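Local coordinates for protein Dot/Icm T4SS effector (PDB 6VVE) that acts as a Legionella effector kinase that is switched on by inositol hexakisphosphate from the host cell and binds ADP with manganese, at residues G123-I135 with E199-R211. Residues are numbered along the deposited sequence; the frame is centred on the assembly and turned at random.
Sequences GIQEHFVLGLWNI and EMVKTIDLDGGFR. With ADP (adenosine-5'-diphosphate), chain C; IHP (inositol hexakisphosphate), chain B.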
ATOM      1  N   GLY A 123       0.602  11.606  -4.748  1.00 23.15           N
ATOM      2  CA  GLY A 123      -0.790  11.629  -5.169  1.00 25.03           C
ATOM      3  C   GLY A 123      -1.418  10.263  -5.334  1.00 23.28           C
ATOM      4  O   GLY A 123      -2.195  10.055  -6.271  1.00 24.07           O
ATOM      5  N   ILE A 124      -1.102   9.324  -4.440  1.00 22.47           N
ATOM      6  CA  ILE A 124      -1.636   7.971  -4.532  1.00 23.28           C
ATOM      7  C   ILE A 124      -2.147   7.490  -3.177  1.00 20.03           C
ATOM      8  O   ILE A 124      -2.408   6.296  -2.989  1.00 15.60           O
ATOM      9  CB  ILE A 124      -0.573   6.999  -5.080  1.00 24.00           C
ATOM     10  CG1 ILE A 124       0.731   7.125  -4.282  1.00 21.56           C
ATOM     11  CG2 ILE A 124      -0.315   7.261  -6.551  1.00 28.25           C
ATOM     12  CD1 ILE A 124       1.746   6.063  -4.608  1.00 18.34           C
ATOM     13  N   GLN A 125      -2.308   8.417  -2.227  1.00 18.54           N
ATOM     14  CA  GLN A 125      -2.783   8.025  -0.903  1.00 19.38           C
ATOM     15  C   GLN A 125      -4.140   7.333  -0.972  1.00 15.32           C
ATOM     16  O   GLN A 125      -4.418   6.424  -0.179  1.00 15.70           O
ATOM     17  CB  GLN A 125      -2.865   9.253   0.012  1.00 18.09           C
ATOM     18  CG  GLN A 125      -3.335   8.928   1.428  1.00 17.99           C
ATOM     19  CD  GLN A 125      -3.377  10.153   2.327  1.00 19.38           C
ATOM     20  OE1 GLN A 125      -2.838  11.216   1.996  1.00 15.12           O
ATOM     21  NE2 GLN A 125      -4.030  10.009   3.474  1.00 20.00           N
ATOM     22  N   GLU A 126      -4.992   7.741  -1.911  1.00 16.92           N
ATOM     23  CA  GLU A 126      -6.353   7.222  -1.970  1.00 24.82           C
ATOM     24  C   GLU A 126      -6.406   5.724  -2.256  1.00 17.67           C
ATOM     25  O   GLU A 126      -7.425   5.092  -1.968  1.00 19.13           O
ATOM     26  CB  GLU A 126      -7.151   7.979  -3.044  1.00 33.67           C
ATOM     27  CG  GLU A 126      -6.561   7.868  -4.452  1.00 43.91           C
ATOM     28  CD  GLU A 126      -5.824   9.123  -4.892  1.00 54.13           C
ATOM     29  OE1 GLU A 126      -5.128   9.744  -4.054  1.00 57.64           O
ATOM     30  OE2 GLU A 126      -5.953   9.493  -6.079  1.00 59.64           O
ATOM     31  N   HIS A 127      -5.349   5.148  -2.818  1.00 15.76           N
ATOM     32  CA  HIS A 127      -5.340   3.744  -3.221  1.00 11.09           C
ATOM     33  C   HIS A 127      -4.896   2.802  -2.112  1.00 11.26           C
ATOM     34  O   HIS A 127      -4.922   1.582  -2.304  1.00 15.54           O
ATOM     35  CB  HIS A 127      -4.425   3.552  -4.434  1.00 10.86           C
ATOM     36  CG  HIS A 127      -4.947   4.179  -5.694  1.00 15.35           C
ATOM     37  ND1 HIS A 127      -5.960   3.614  -6.443  1.00 15.23           N
ATOM     38  CD2 HIS A 127      -4.588   5.313  -6.343  1.00 14.96           C
ATOM     39  CE1 HIS A 127      -6.207   4.377  -7.493  1.00 14.60           C
ATOM     40  NE2 HIS A 127      -5.391   5.416  -7.454  1.00 16.65           N
ATOM     41  N   PHE A 128      -4.489   3.324  -0.964  1.00 11.10           N
ATOM     42  CA  PHE A 128      -3.979   2.516   0.133  1.00 14.01           C
ATOM     43  C   PHE A 128      -4.671   2.930   1.424  1.00 15.03           C
ATOM     44  O   PHE A 128      -4.892   4.119   1.671  1.00 13.75           O
ATOM     45  CB  PHE A 128      -2.460   2.674   0.270  1.00 14.06           C
ATOM     46  CG  PHE A 128      -1.709   2.411  -1.003  1.00 13.50           C
ATOM     47  CD1 PHE A 128      -1.547   3.419  -1.948  1.00 12.32           C
ATOM     48  CD2 PHE A 128      -1.179   1.160  -1.270  1.00 13.48           C
ATOM     49  CE1 PHE A 128      -0.864   3.176  -3.130  1.00 11.60           C
ATOM     50  CE2 PHE A 128      -0.499   0.916  -2.449  1.00 16.06           C
ATOM     51  CZ  PHE A 128      -0.342   1.930  -3.382  1.00 14.64           C
ATOM     52  N   VAL A 129      -5.016   1.950   2.251  1.00 16.80           N
ATOM     53  CA  VAL A 129      -5.774   2.192   3.487  1.00 16.56           C
ATOM     54  C   VAL A 129      -4.767   2.010   4.622  1.00 12.96           C
ATOM     55  O   VAL A 129      -4.599   0.935   5.186  1.00 10.47           O
ATOM     56  CB  VAL A 129      -6.975   1.277   3.624  1.00 17.91           C
ATOM     57  CG1 VAL A 129      -7.654   1.504   4.968  1.00 21.76           C
ATOM     58  CG2 VAL A 129      -7.947   1.496   2.488  1.00 16.74           C
ATOM     59  N   LEU A 130      -4.137   3.116   5.028  1.00 11.47           N
ATOM     60  CA  LEU A 130      -3.247   3.103   6.180  1.00 11.45           C
ATOM     61  C   LEU A 130      -4.003   3.566   7.428  1.00 13.52           C
ATOM     62  O   LEU A 130      -5.150   4.032   7.361  1.00 15.17           O
ATOM     63  CB  LEU A 130      -2.023   3.983   5.930  1.00 13.11           C
ATOM     64  CG  LEU A 130      -1.029   3.437   4.902  1.00 11.91           C
ATOM     65  CD1 LEU A 130       0.078   4.449   4.609  1.00 13.20           C
ATOM     66  CD2 LEU A 130      -0.425   2.131   5.396  1.00 11.91           C
ATOM     67  N   GLY A 131      -3.343   3.438   8.572  1.00 12.54           N
ATOM     68  CA  GLY A 131      -3.977   3.751   9.838  1.00 11.24           C
ATOM     69  C   GLY A 131      -2.943   3.765  10.935  1.00 14.11           C
ATOM     70  O   GLY A 131      -1.743   3.777  10.671  1.00 13.82           O
ATOM     71  N   LEU A 132      -3.424   3.761  12.180  1.00 15.24           N
ATOM     72  CA  LEU A 132      -2.537   3.852  13.332  1.00 16.15           C
ATOM     73  C   LEU A 132      -2.998   2.904  14.431  1.00 17.93           C
ATOM     74  O   LEU A 132      -4.196   2.640  14.590  1.00 17.04           O
ATOM     75  CB  LEU A 132      -2.479   5.282  13.887  1.00 12.88           C
ATOM     76  CG  LEU A 132      -2.038   6.362  12.904  1.00 19.20           C
ATOM     77  CD1 LEU A 132      -2.239   7.748  13.517  1.00 12.25           C
ATOM     78  CD2 LEU A 132      -0.593   6.156  12.492  1.00 15.27           C
ATOM     79  N   TRP A 133      -2.026   2.400  15.189  1.00 12.34           N
ATOM     80  CA  TRP A 133      -2.290   1.521  16.315  1.00 20.02           C
ATOM     81  C   TRP A 133      -2.536   2.375  17.555  1.00 17.28           C
ATOM     82  O   TRP A 133      -1.670   3.165  17.953  1.00 14.18           O
ATOM     83  CB  TRP A 133      -1.116   0.573  16.545  1.00 13.62           C
ATOM     84  CG  TRP A 133      -0.981  -0.492  15.511  1.00 13.18           C
ATOM     85  CD1 TRP A 133      -0.142  -0.489  14.434  1.00 12.25           C
ATOM     86  CD2 TRP A 133      -1.710  -1.724  15.453  1.00 13.80           C
ATOM     87  NE1 TRP A 133      -0.305  -1.648  13.711  1.00 12.21           N
ATOM     88  CE2 TRP A 133      -1.256  -2.424  14.317  1.00 13.17           C
ATOM     89  CE3 TRP A 133      -2.696  -2.303  16.251  1.00 24.81           C
ATOM     90  CZ2 TRP A 133      -1.762  -3.670  13.958  1.00 13.67           C
ATOM     91  CZ3 TRP A 133      -3.191  -3.548  15.896  1.00 25.93           C
ATOM     92  CH2 TRP A 133      -2.723  -4.216  14.758  1.00 25.92           C
ATOM     93  N   ASN A 134      -3.710   2.217  18.155  1.00 21.99           N
ATOM     94  CA  ASN A 134      -4.031   2.894  19.403  1.00 20.43           C
ATOM     95  C   ASN A 134      -3.434   2.103  20.558  1.00 19.36           C
ATOM     96  O   ASN A 134      -3.695   0.899  20.702  1.00 17.84           O
ATOM     97  CB  ASN A 134      -5.542   3.029  19.560  1.00 20.53           C
ATOM     98  CG  ASN A 134      -5.923   3.973  20.686  1.00 23.33           C
ATOM     99  OD1 ASN A 134      -5.687   3.687  21.864  1.00 18.87           O
ATOM    100  ND2 ASN A 134      -6.521   5.104  20.329  1.00 20.16           N
ATOM    101  N   ILE A 135      -2.639   2.779  21.387  1.00 17.55           N
ATOM    102  CA  ILE A 135      -1.846   2.091  22.398  1.00 18.63           C
ATOM    103  C   ILE A 135      -2.019   2.713  23.776  1.00 19.92           C
ATOM    104  O   ILE A 135      -1.185   2.502  24.668  1.00 20.87           O
ATOM    105  CB  ILE A 135      -0.354   2.097  21.993  1.00 35.85           C
ATOM    106  CG1 ILE A 135       0.150   3.546  21.934  1.00 38.67           C
ATOM    107  CG2 ILE A 135      -0.162   1.404  20.664  1.00 34.72           C
ATOM    108  CD1 ILE A 135       1.553   3.691  21.416  1.00 41.69           C
ATOM    109  N   GLU A 199     -15.118   4.827  -7.136  1.00 21.56           N
ATOM    110  CA  GLU A 199     -14.209   5.558  -8.003  1.00 32.31           C
ATOM    111  C   GLU A 199     -12.957   4.773  -8.369  1.00 25.15           C
ATOM    112  O   GLU A 199     -12.345   5.058  -9.407  1.00 23.57           O
ATOM    113  CB  GLU A 199     -13.785   6.867  -7.328  1.00 34.28           C
ATOM    114  CG  GLU A 199     -14.935   7.764  -6.911  1.00 39.06           C
ATOM    115  CD  GLU A 199     -15.499   8.556  -8.069  1.00 42.33           C
ATOM    116  OE1 GLU A 199     -15.745   9.767  -7.897  1.00 44.07           O
ATOM    117  OE2 GLU A 199     -15.691   7.966  -9.155  1.00 42.98           O
HETATM  118  N   MSE A 200     -12.564   3.793  -7.563  1.00 18.76           N
HETATM  119  CA  MSE A 200     -11.256   3.195  -7.704  1.00 53.65           C
HETATM  120  C   MSE A 200     -11.131   1.833  -7.042  1.00 17.12           C
HETATM  121  O   MSE A 200     -12.098   1.297  -6.497  1.00 16.78           O
HETATM  122  CB  MSE A 200     -10.211   4.139  -7.096  1.00 31.18           C
HETATM  123  CG  MSE A 200     -10.364   4.295  -5.583  1.00 49.42           C
HETATM  124 SE   MSE A 200      -9.220   5.685  -4.815  1.00 37.78          SE
HETATM  125  CE  MSE A 200     -10.069   7.245  -5.597  1.00 17.13           C
ATOM    126  N   VAL A 201      -9.925   1.276  -7.095  1.00 17.84           N
ATOM    127  CA  VAL A 201      -9.559   0.082  -6.345  1.00 18.77           C
ATOM    128  C   VAL A 201      -8.552   0.493  -5.280  1.00 16.20           C
ATOM    129  O   VAL A 201      -7.587   1.207  -5.580  1.00 14.59           O
ATOM    130  CB  VAL A 201      -8.987  -1.005  -7.270  1.00 18.57           C
ATOM    131  CG1 VAL A 201      -8.218  -2.039  -6.461  1.00 23.14           C
ATOM    132  CG2 VAL A 201     -10.097  -1.658  -8.055  1.00 20.14           C
ATOM    133  N   LYS A 202      -8.786   0.058  -4.044  1.00 11.91           N
ATOM    134  CA  LYS A 202      -7.888   0.280  -2.927  1.00 12.39           C
ATOM    135  C   LYS A 202      -7.356  -1.062  -2.432  1.00 10.97           C
ATOM    136  O   LYS A 202      -7.865  -2.136  -2.780  1.00 11.20           O
ATOM    137  CB  LYS A 202      -8.602   1.015  -1.788  1.00 19.82           C
ATOM    138  CG  LYS A 202      -9.314   2.296  -2.203  1.00 24.44           C
ATOM    139  CD  LYS A 202     -10.130   2.861  -1.041  1.00 27.24           C
ATOM    140  CE  LYS A 202     -10.863   4.135  -1.434  1.00 28.49           C
ATOM    141  NZ  LYS A 202      -9.940   5.286  -1.600  1.00 28.65           N
ATOM    142  N   THR A 203      -6.321  -1.001  -1.606  1.00 15.62           N
ATOM    143  CA  THR A 203      -5.742  -2.195  -1.011  1.00 12.84           C
ATOM    144  C   THR A 203      -5.686  -2.032   0.504  1.00 16.69           C
ATOM    145  O   THR A 203      -5.369  -0.949   1.016  1.00 18.57           O
ATOM    146  CB  THR A 203      -4.340  -2.489  -1.556  1.00 11.27           C
ATOM    147  OG1 THR A 203      -3.895  -3.764  -1.047  1.00 14.83           O
ATOM    148  CG2 THR A 203      -3.341  -1.413  -1.148  1.00 10.23           C
ATOM    149  N   ILE A 204      -5.971  -3.123   1.217  1.00 14.49           N
ATOM    150  CA  ILE A 204      -6.042  -3.118   2.672  1.00 13.76           C
ATOM    151  C   ILE A 204      -5.013  -4.088   3.233  1.00 12.39           C
ATOM    152  O   ILE A 204      -4.124  -4.557   2.513  1.00 13.99           O
ATOM    153  CB  ILE A 204      -7.462  -3.482   3.143  1.00 15.88           C
ATOM    154  CG1 ILE A 204      -7.891  -4.830   2.559  1.00 18.18           C
ATOM    155  CG2 ILE A 204      -8.441  -2.393   2.739  1.00 16.25           C
ATOM    156  CD1 ILE A 204      -9.212  -5.362   3.113  1.00 21.11           C
ATOM    157  N   ASP A 205      -5.133  -4.408   4.522  1.00 14.41           N
ATOM    158  CA  ASP A 205      -4.209  -5.319   5.205  1.00 13.21           C
ATOM    159  C   ASP A 205      -2.810  -4.715   5.277  1.00 12.61           C
ATOM    160  O   ASP A 205      -1.810  -5.408   5.071  1.00 15.97           O
ATOM    161  CB  ASP A 205      -4.177  -6.684   4.520  1.00 15.11           C
ATOM    162  CG  ASP A 205      -3.580  -7.770   5.403  1.00 18.02           C
ATOM    163  OD1 ASP A 205      -3.520  -7.585   6.636  1.00 18.23           O
ATOM    164  OD2 ASP A 205      -3.161  -8.814   4.865  1.00 22.62           O
ATOM    165  N   LEU A 206      -2.742  -3.412   5.572  1.00 14.93           N
ATOM    166  CA  LEU A 206      -1.479  -2.692   5.695  1.00 13.74           C
ATOM    167  C   LEU A 206      -1.183  -2.265   7.130  1.00 15.29           C
ATOM    168  O   LEU A 206      -0.451  -1.286   7.342  1.00 16.64           O
ATOM    169  CB  LEU A 206      -1.491  -1.472   4.771  1.00 11.95           C
ATOM    170  CG  LEU A 206      -1.449  -1.721   3.269  1.00 13.86           C
ATOM    171  CD1 LEU A 206      -1.719  -0.437   2.499  1.00 16.99           C
ATOM    172  CD2 LEU A 206      -0.111  -2.309   2.854  1.00 13.91           C
ATOM    173  N   ASP A 207      -1.733  -2.969   8.121  1.00 16.91           N
ATOM    174  CA  ASP A 207      -1.579  -2.526   9.503  1.00 17.90           C
ATOM    175  C   ASP A 207      -0.147  -2.674  10.008  1.00 16.84           C
ATOM    176  O   ASP A 207       0.169  -2.172  11.087  1.00 15.81           O
ATOM    177  CB  ASP A 207      -2.537  -3.292  10.418  1.00 22.72           C
ATOM    178  CG  ASP A 207      -2.480  -4.797  10.199  1.00 25.81           C
ATOM    179  OD1 ASP A 207      -2.849  -5.262   9.088  1.00 25.83           O
ATOM    180  OD2 ASP A 207      -2.069  -5.504  11.134  1.00 22.99           O
ATOM    181  N   GLY A 208       0.718  -3.365   9.278  1.00 17.72           N
ATOM    182  CA  GLY A 208       2.135  -3.362   9.554  1.00 15.54           C
ATOM    183  C   GLY A 208       2.923  -2.358   8.741  1.00 19.27           C
ATOM    184  O   GLY A 208       4.157  -2.345   8.828  1.00 15.79           O
ATOM    185  N   GLY A 209       2.259  -1.525   7.953  1.00 18.00           N
ATOM    186  CA  GLY A 209       2.949  -0.649   7.033  1.00 16.41           C
ATOM    187  C   GLY A 209       3.478  -1.413   5.831  1.00 14.09           C
ATOM    188  O   GLY A 209       3.342  -2.633   5.708  1.00 13.67           O
ATOM    189  N   PHE A 210       4.090  -0.667   4.919  1.00 12.95           N
ATOM    190  CA  PHE A 210       4.694  -1.293   3.757  1.00 11.15           C
ATOM    191  C   PHE A 210       6.006  -1.972   4.141  1.00 10.41           C
ATOM    192  O   PHE A 210       6.657  -1.610   5.122  1.00 11.06           O
ATOM    193  CB  PHE A 210       4.952  -0.274   2.649  1.00 10.63           C
ATOM    194  CG  PHE A 210       3.713   0.369   2.115  1.00 14.97           C
ATOM    195  CD1 PHE A 210       2.800  -0.363   1.388  1.00 15.79           C
ATOM    196  CD2 PHE A 210       3.473   1.719   2.327  1.00 17.11           C
ATOM    197  CE1 PHE A 210       1.657   0.239   0.887  1.00 15.96           C
ATOM    198  CE2 PHE A 210       2.339   2.317   1.837  1.00 18.36           C
ATOM    199  CZ  PHE A 210       1.430   1.572   1.113  1.00 18.98           C
ATOM    200  N   ARG A 211       6.381  -2.973   3.356  1.00  9.66           N
ATOM    201  CA  ARG A 211       7.708  -3.552   3.467  1.00 11.65           C
ATOM    202  C   ARG A 211       8.717  -2.681   2.733  1.00 11.60           C
ATOM    203  O   ARG A 211       8.373  -1.912   1.825  1.00 11.07           O
ATOM    204  CB  ARG A 211       7.730  -4.974   2.909  1.00 22.81           C
ATOM    205  CG  ARG A 211       7.031  -5.997   3.792  1.00 37.82           C
ATOM    206  CD  ARG A 211       7.164  -7.393   3.198  1.00 54.67           C
ATOM    207  NE  ARG A 211       6.407  -8.394   3.947  1.00 67.58           N
ATOM    208  CZ  ARG A 211       6.261  -9.660   3.566  1.00 72.02           C
ATOM    209  NH1 ARG A 211       6.820 -10.088   2.439  1.00 71.14           N
ATOM    210  NH2 ARG A 211       5.553 -10.498   4.312  1.00 73.89           N
TER
HETATM  211  PB  ADP C 402      -6.455 -10.440   5.815  1.00 42.09           P
HETATM  212  O1B ADP C 402      -5.968 -10.590   4.387  1.00 46.20           O
HETATM  213  O2B ADP C 402      -7.764 -11.136   6.080  1.00 44.22           O
HETATM  214  O3B ADP C 402      -5.391 -10.678   6.874  1.00 40.27           O
HETATM  215  PA  ADP C 402      -7.585  -8.217   7.178  1.00 30.41           P
HETATM  216  O1A ADP C 402      -7.029  -6.828   7.345  1.00 22.11           O
HETATM  217  O2A ADP C 402      -7.549  -9.177   8.337  1.00 25.59           O
HETATM  218  O3A ADP C 402      -6.791  -8.863   5.935  1.00 32.42           O
HETATM  219  O5' ADP C 402      -9.102  -8.050   6.696  1.00 27.55           O
HETATM  220  C5' ADP C 402     -10.038  -9.113   6.780  1.00 30.51           C
HETATM  221  C4' ADP C 402     -11.364  -8.657   6.227  1.00 31.90           C
HETATM  222  O4' ADP C 402     -11.897  -7.542   6.968  1.00 30.81           O
HETATM  223  C3' ADP C 402     -11.287  -8.205   4.748  1.00 34.21           C
HETATM  224  O3' ADP C 402     -11.479  -9.248   3.832  1.00 33.35           O
HETATM  225  C2' ADP C 402     -12.404  -7.142   4.666  1.00 35.20           C
HETATM  226  O2' ADP C 402     -13.618  -7.739   4.251  1.00 36.91           O
HETATM  227  C1' ADP C 402     -12.532  -6.596   6.099  1.00 30.07           C
HETATM  228  N9  ADP C 402     -11.848  -5.287   6.143  1.00 24.95           N
HETATM  229  C8  ADP C 402     -10.544  -5.102   6.444  1.00 21.96           C
HETATM  230  N7  ADP C 402     -10.221  -3.784   6.383  1.00 18.47           N
HETATM  231  C5  ADP C 402     -11.337  -3.118   6.040  1.00 19.93           C
HETATM  232  C6  ADP C 402     -11.693  -1.705   5.806  1.00 19.64           C
HETATM  233  N6  ADP C 402     -10.761  -0.743   5.944  1.00 18.41           N
HETATM  234  N1  ADP C 402     -12.973  -1.415   5.461  1.00 24.51           N
HETATM  235  C2  ADP C 402     -13.911  -2.381   5.325  1.00 25.98           C
HETATM  236  N3  ADP C 402     -13.646  -3.684   5.527  1.00 25.77           N
HETATM  237  C4  ADP C 402     -12.406  -4.108   5.882  1.00 23.02           C
HETATM  238  C1  IHP B 401     -13.514   8.049  19.375  1.00 24.64           C
HETATM  239  C2  IHP B 401     -14.202   8.229  20.739  1.00 28.61           C
HETATM  240  C3  IHP B 401     -13.277   7.823  21.889  1.00 26.08           C
HETATM  241  C4  IHP B 401     -11.962   8.612  21.835  1.00 28.12           C
HETATM  242  C5  IHP B 401     -11.232   8.324  20.508  1.00 22.97           C
HETATM  243  C6  IHP B 401     -12.106   8.656  19.300  1.00 22.55           C
HETATM  244  O11 IHP B 401     -14.297   8.688  18.384  1.00 23.18           O
HETATM  245  P1  IHP B 401     -15.132   7.766  17.324  1.00 24.16           P
HETATM  246  O21 IHP B 401     -14.966   8.327  15.933  1.00 21.42           O
HETATM  247  O31 IHP B 401     -14.636   6.340  17.379  1.00 21.95           O
HETATM  248  O41 IHP B 401     -16.611   7.789  17.703  1.00 24.01           O
HETATM  249  O12 IHP B 401     -15.351   7.418  20.747  1.00 37.79           O
HETATM  250  P2  IHP B 401     -16.798   8.096  21.163  1.00 43.36           P
HETATM  251  O22 IHP B 401     -16.649   9.591  21.275  1.00 46.93           O
HETATM  252  O32 IHP B 401     -17.810   7.772  20.100  1.00 47.26           O
HETATM  253  O42 IHP B 401     -17.237   7.530  22.488  1.00 46.54           O
HETATM  254  O13 IHP B 401     -12.981   6.463  21.745  1.00 25.84           O
HETATM  255  P3  IHP B 401     -13.026   5.462  23.045  1.00 24.91           P
HETATM  256  O23 IHP B 401     -13.700   6.162  24.214  1.00 24.95           O
HETATM  257  O33 IHP B 401     -13.813   4.214  22.665  1.00 23.35           O
HETATM  258  O43 IHP B 401     -11.622   5.056  23.439  1.00 26.03           O
HETATM  259  O14 IHP B 401     -11.147   8.242  22.903  1.00 37.42           O
HETATM  260  P4  IHP B 401     -10.490   9.454  23.807  1.00 44.96           P
HETATM  261  O24 IHP B 401     -11.581  10.268  24.451  1.00 48.19           O
HETATM  262  O34 IHP B 401      -9.686  10.365  22.894  1.00 49.68           O
HETATM  263  O44 IHP B 401      -9.598   8.868  24.874  1.00 48.14           O
HETATM  264  O15 IHP B 401     -10.074   9.099  20.445  1.00 23.75           O
HETATM  265  P5  IHP B 401      -8.617   8.355  20.524  1.00 24.01           P
HETATM  266  O25 IHP B 401      -7.630   9.262  21.231  1.00 21.69           O
HETATM  267  O35 IHP B 401      -8.729   7.060  21.285  1.00 21.55           O
HETATM  268  O45 IHP B 401      -8.140   8.070  19.117  1.00 22.94           O
HETATM  269  O16 IHP B 401     -11.484   8.146  18.138  1.00 24.86           O
HETATM  270  P6  IHP B 401     -10.858   9.196  17.032  1.00 24.64           P
HETATM  271  O26 IHP B 401     -11.352   8.834  15.648  1.00 23.73           O
HETATM  272  O36 IHP B 401     -11.278  10.606  17.366  1.00 21.17           O
HETATM  273  O46 IHP B 401      -9.346   9.095  17.085  1.00 23.47           O
HETATM  274  O   HOH W   1      -5.060  -1.610   5.808  1.00 11.60           O
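The ring of F210 drives its edge toward the face of F128, an offset edge-to-face pair with planes 84° apart, and F210 CZ comes within 3.6 Å of F128 CD2. T203 CG2 approaches the same F128 CD2 obliquely; threonine suits the spot because its methyl packs on the ring while its hydroxyl, anti to the backbone N (chi1 -173°), bonds to N193 O. L130 adds its two methyls, CD1 reaching F210 and CD2 resting on L206 CB, and branched and flat apolar groups thereby fill the buried middle.

Beside this core the backbones of F128 and T203 form a single bridge: T203 N bonds to H127 O and V129 N to T203 O. One step past it, a water donates to V129 O (2.7 Å) and accepts from L206 N.

Side chains extend the grip at both ends. The H127 ring gives its ND1-H to V201 O at 3.0 Å, almost straight and in the ring plane, while the selenium of selenomethionine M200 sits over one face, 4.4 Å from the ring centroid. K202, extended until it bends at chi4, brings NZ onto a lone pair of E126 O. At the other end W133 NE1 donates to D207 O (2.7 Å); D207 OD2 touches W133 CZ2 at 3.4 Å, carboxylate and ring planes 64° apart, and OD1 is salt-bridged to K94.

V129 and I204 point the same way, their CG2 methyls 3.9 Å apart, and both border the adenine of ADP. D205-L206-D207 probably occupies the place of the kinase DFG motif. One buried contact thus joins the nucleotide side to the strand whose N134 weakly bonds inositol hexakisphosphate, consistent with coupling between the sites without establishing it.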